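Local coordinates for protein GTN Reductase (PDB 4JIP) that binds FMN and probably works as a flavin-dependent oxidoreductase of the Old Yellow Enzyme type, using NADH or NADPH, at residues Ile177-Gly182 against Ile229-Val234. Residues are numbered along the deposited sequence; the frame is centred on the assembly and turned at random.
Sequences IHAANG and IRLSPV. With FMN (flavin mononucleotide), chain B; HBA (p-hydroxybenzaldehyde), chain C.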
ATOM      1  N   ILE A 177      -5.579  -2.113   2.723  1.00 11.59           N
ATOM      2  CA  ILE A 177      -5.128  -1.399   3.908  1.00 11.33           C
ATOM      3  C   ILE A 177      -3.608  -1.330   3.929  1.00 11.27           C
ATOM      4  O   ILE A 177      -2.935  -2.360   3.995  1.00 10.69           O
ATOM      5  CB  ILE A 177      -5.612  -2.064   5.206  1.00 11.32           C
ATOM      6  CG1 ILE A 177      -7.137  -1.963   5.333  1.00 11.58           C
ATOM      7  CG2 ILE A 177      -4.940  -1.417   6.407  1.00 10.26           C
ATOM      8  CD1 ILE A 177      -7.715  -2.888   6.392  1.00 11.18           C
ATOM      9  N   HIS A 178      -3.064  -0.117   3.863  1.00 10.99           N
ATOM     10  CA  HIS A 178      -1.617   0.057   3.938  1.00 11.24           C
ATOM     11  C   HIS A 178      -1.128  -0.170   5.380  1.00 11.26           C
ATOM     12  O   HIS A 178      -1.294   0.688   6.252  1.00 11.21           O
ATOM     13  CB  HIS A 178      -1.199   1.445   3.425  1.00 10.49           C
ATOM     14  CG  HIS A 178       0.262   1.566   3.129  1.00 12.09           C
ATOM     15  ND1 HIS A 178       1.204   0.664   3.587  1.00 12.35           N
ATOM     16  CD2 HIS A 178       0.953   2.488   2.406  1.00 11.67           C
ATOM     17  CE1 HIS A 178       2.400   1.025   3.164  1.00 12.38           C
ATOM     18  NE2 HIS A 178       2.278   2.124   2.449  1.00 12.71           N
ATOM     19  N   ALA A 179      -0.526  -1.331   5.613  1.00 10.51           N
ATOM     20  CA  ALA A 179       0.003  -1.697   6.923  1.00 11.37           C
ATOM     21  C   ALA A 179       1.499  -1.975   6.807  1.00 12.40           C
ATOM     22  O   ALA A 179       2.076  -2.712   7.611  1.00 11.63           O
ATOM     23  CB  ALA A 179      -0.726  -2.923   7.473  1.00 10.89           C
ATOM     24  N   ALA A 180       2.126  -1.372   5.804  1.00 11.04           N
ATOM     25  CA  ALA A 180       3.495  -1.719   5.478  1.00 12.35           C
ATOM     26  C   ALA A 180       4.421  -0.511   5.544  1.00 12.08           C
ATOM     27  O   ALA A 180       3.996   0.594   5.871  1.00 12.06           O
ATOM     28  CB  ALA A 180       3.550  -2.366   4.094  1.00 12.54           C
ATOM     29  N   ASN A 181       5.694  -0.755   5.254  1.00 12.60           N
ATOM     30  CA  ASN A 181       6.670   0.297   4.997  1.00 12.46           C
ATOM     31  C   ASN A 181       6.829   1.368   6.089  1.00 12.60           C
ATOM     32  O   ASN A 181       7.041   2.549   5.792  1.00 12.36           O
ATOM     33  CB  ASN A 181       6.388   0.927   3.625  1.00 11.86           C
ATOM     34  CG  ASN A 181       6.465  -0.092   2.497  1.00 13.33           C
ATOM     35  OD1 ASN A 181       7.174  -1.100   2.604  1.00 12.83           O
ATOM     36  ND2 ASN A 181       5.733   0.160   1.413  1.00 13.35           N
ATOM     37  N   GLY A 182       6.724   0.955   7.348  1.00 12.19           N
ATOM     38  CA  GLY A 182       6.983   1.854   8.458  1.00 11.71           C
ATOM     39  C   GLY A 182       5.949   2.949   8.694  1.00 11.72           C
ATOM     40  O   GLY A 182       6.238   3.935   9.378  1.00 11.77           O
ATOM     41  N   ILE A 229      -4.967  -6.093   2.509  1.00 11.83           N
ATOM     42  CA  ILE A 229      -3.999  -5.430   3.382  1.00 11.09           C
ATOM     43  C   ILE A 229      -2.573  -5.696   2.897  1.00 11.23           C
ATOM     44  O   ILE A 229      -2.252  -6.801   2.452  1.00 10.65           O
ATOM     45  CB  ILE A 229      -4.179  -5.877   4.870  1.00 10.45           C
ATOM     46  CG1 ILE A 229      -3.187  -5.169   5.806  1.00 10.42           C
ATOM     47  CG2 ILE A 229      -4.041  -7.384   4.997  1.00  9.65           C
ATOM     48  CD1 ILE A 229      -3.529  -5.317   7.292  1.00  9.20           C
ATOM     49  N   ARG A 230      -1.718  -4.682   2.965  1.00 10.99           N
ATOM     50  CA  ARG A 230      -0.320  -4.867   2.597  1.00 12.21           C
ATOM     51  C   ARG A 230       0.553  -4.973   3.840  1.00 11.72           C
ATOM     52  O   ARG A 230       0.443  -4.156   4.741  1.00 12.12           O
ATOM     53  CB  ARG A 230       0.174  -3.721   1.716  1.00 11.13           C
ATOM     54  CG  ARG A 230       1.562  -3.965   1.135  1.00 11.80           C
ATOM     55  CD  ARG A 230       1.939  -2.933   0.082  1.00 12.26           C
ATOM     56  NE  ARG A 230       2.581  -3.555  -1.075  1.00 12.64           N
ATOM     57  CZ  ARG A 230       3.518  -2.973  -1.816  1.00 12.65           C
ATOM     58  NH1 ARG A 230       3.929  -1.750  -1.519  1.00 12.67           N
ATOM     59  NH2 ARG A 230       4.047  -3.612  -2.852  1.00 13.38           N
ATOM     60  N   LEU A 231       1.414  -5.985   3.872  1.00 12.41           N
ATOM     61  CA  LEU A 231       2.357  -6.181   4.963  1.00 11.83           C
ATOM     62  C   LEU A 231       3.789  -6.202   4.425  1.00 13.26           C
ATOM     63  O   LEU A 231       4.027  -6.533   3.261  1.00 13.11           O
ATOM     64  CB  LEU A 231       2.059  -7.493   5.681  1.00 12.23           C
ATOM     65  CG  LEU A 231       0.648  -7.606   6.257  1.00 11.87           C
ATOM     66  CD1 LEU A 231       0.305  -9.054   6.615  1.00 11.68           C
ATOM     67  CD2 LEU A 231       0.495  -6.702   7.464  1.00 10.90           C
ATOM     68  N   SER A 232       4.738  -5.849   5.279  1.00 12.15           N
ATOM     69  CA  SER A 232       6.148  -5.871   4.917  1.00 13.56           C
ATOM     70  C   SER A 232       6.954  -6.250   6.156  1.00 13.94           C
ATOM     71  O   SER A 232       7.421  -5.385   6.896  1.00 14.65           O
ATOM     72  CB  SER A 232       6.575  -4.503   4.399  1.00 13.68           C
ATOM     73  OG  SER A 232       6.226  -3.485   5.321  1.00 12.09           O
ATOM     74  N   PRO A 233       7.096  -7.557   6.395  1.00 14.50           N
ATOM     75  CA  PRO A 233       7.604  -8.099   7.666  1.00 14.66           C
ATOM     76  C   PRO A 233       8.982  -7.596   8.124  1.00 15.04           C
ATOM     77  O   PRO A 233       9.188  -7.448   9.332  1.00 14.22           O
ATOM     78  CB  PRO A 233       7.645  -9.603   7.404  1.00 13.68           C
ATOM     79  CG  PRO A 233       6.560  -9.830   6.389  1.00 15.36           C
ATOM     80  CD  PRO A 233       6.597  -8.616   5.498  1.00 14.06           C
ATOM     81  N   VAL A 234       9.903  -7.342   7.197  1.00 14.05           N
ATOM     82  CA  VAL A 234      11.281  -7.039   7.585  1.00 14.69           C
ATOM     83  C   VAL A 234      11.830  -5.768   6.951  1.00 15.58           C
ATOM     84  O   VAL A 234      13.020  -5.481   7.063  1.00 17.45           O
ATOM     85  CB  VAL A 234      12.245  -8.207   7.251  1.00 15.42           C
ATOM     86  CG1 VAL A 234      11.778  -9.489   7.915  1.00 15.82           C
ATOM     87  CG2 VAL A 234      12.375  -8.389   5.726  1.00 14.75           C
TER
HETATM   88  N1  FMN B 401       4.413   1.185  -1.684  1.00 14.38           N
HETATM   89  C2  FMN B 401       3.217   1.415  -1.021  1.00 13.58           C
HETATM   90  O2  FMN B 401       2.732   0.558  -0.276  1.00 12.91           O
HETATM   91  N3  FMN B 401       2.585   2.631  -1.147  1.00 12.92           N
HETATM   92  C4  FMN B 401       3.100   3.592  -1.991  1.00 13.62           C
HETATM   93  O4  FMN B 401       2.518   4.670  -2.109  1.00 13.33           O
HETATM   94  C4A FMN B 401       4.311   3.371  -2.639  1.00 13.93           C
HETATM   95  N5  FMN B 401       4.880   4.354  -3.418  1.00 14.80           N
HETATM   96  C5A FMN B 401       6.014   4.099  -4.174  1.00 15.34           C
HETATM   97  C6  FMN B 401       6.470   5.039  -5.098  1.00 14.15           C
HETATM   98  C7  FMN B 401       7.582   4.766  -5.880  1.00 14.90           C
HETATM   99  C7M FMN B 401       8.081   5.802  -6.845  1.00 16.58           C
HETATM  100  C8  FMN B 401       8.239   3.547  -5.755  1.00 14.81           C
HETATM  101  C8M FMN B 401       9.456   3.252  -6.586  1.00 15.22           C
HETATM  102  C9  FMN B 401       7.779   2.606  -4.841  1.00 14.29           C
HETATM  103  C9A FMN B 401       6.653   2.868  -4.056  1.00 14.95           C
HETATM  104  N10 FMN B 401       6.145   1.920  -3.176  1.00 14.53           N
HETATM  105  C10 FMN B 401       4.957   2.154  -2.506  1.00 14.32           C
HETATM  106  C1' FMN B 401       6.763   0.551  -3.088  1.00 14.70           C
HETATM  107  C2' FMN B 401       6.340  -0.352  -4.252  1.00 14.72           C
HETATM  108  O2' FMN B 401       4.962  -0.635  -4.172  1.00 13.87           O
HETATM  109  C3' FMN B 401       7.125  -1.659  -4.256  1.00 15.48           C
HETATM  110  O3' FMN B 401       7.043  -2.229  -2.970  1.00 15.80           O
HETATM  111  C4' FMN B 401       8.590  -1.433  -4.627  1.00 15.58           C
HETATM  112  O4' FMN B 401       8.635  -0.593  -5.760  1.00 16.10           O
HETATM  113  C5' FMN B 401       9.316  -2.743  -4.943  1.00 14.90           C
HETATM  114  O5' FMN B 401       8.672  -3.326  -6.049  1.00 15.84           O
HETATM  115  P   FMN B 401       9.382  -3.437  -7.498  1.00 15.83           P
HETATM  116  O1P FMN B 401       8.432  -4.203  -8.377  1.00 13.86           O
HETATM  117  O2P FMN B 401       9.623  -2.053  -8.053  1.00 16.95           O
HETATM  118  O3P FMN B 401      10.694  -4.169  -7.369  1.00 15.50           O
HETATM  119  C1' HBA C 402       7.852   6.064  -1.706  1.00 18.64           C
HETATM  120  O1' HBA C 402       7.591   7.236  -1.982  1.00 19.87           O
HETATM  121  C1  HBA C 402       6.923   5.214  -0.891  1.00 15.03           C
HETATM  122  C2  HBA C 402       5.736   5.711  -0.373  1.00 13.79           C
HETATM  123  C3  HBA C 402       4.904   4.881   0.370  1.00 13.77           C
HETATM  124  C4  HBA C 402       5.250   3.560   0.596  1.00 14.31           C
HETATM  125  C5  HBA C 402       6.438   3.068   0.085  1.00 14.99           C
HETATM  126  C6  HBA C 402       7.262   3.894  -0.663  1.00 15.46           C
HETATM  127  O4  HBA C 402       4.434   2.738   1.343  1.00 13.54           O
HETATM  128  O   HOH W   1       3.934  -4.778   7.759  1.00 11.52           O
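The side chains of Ile177 and Ile229 cross at an angle, Ile177 CB against Ile229 CG1, on neighbouring parallel strands, the fourth and fifth of the TIM barrel, and both point outward to helix 204-222. Arg230 N donates a nearly straight bond (167°) to Ile177 O, 2.8 Å away; the return bond from Ala179 N to Arg230 O is weak. Ala179 CB rests against both Ile229 CD1 (3.7 Å) and Leu231 CD2 (4.0 Å), while a water joins Ala179 O to Ser232 N. On the inner face His178 and Arg230 turn toward the ligands. The Arg230 chain leaves with CG anti to the backbone N (chi1 -172°), passes Ala180 CB and bends at chi3, bringing the guanidinium edge-on to FMN O2; NH1 bonds O2 at 2.9 Å and also ribityl O2'. Such a positive group would be expected to stabilise negative charge on the reduced flavin. The His178 ring is steadied by Ala180 N, which donates to ND1 at 3.1 Å. Past the strand ends, Ser232 OG accepts from Asn181 N and also bonds Glu186, and Asn181 OD1 is held by Thr271. This leaves Asn181 ND2 aimed at the p-hydroxybenzaldehyde: HBA O4 takes bonds from ND2 at 2.9 Å and from His178 NE2 at a very short 2.5 Å.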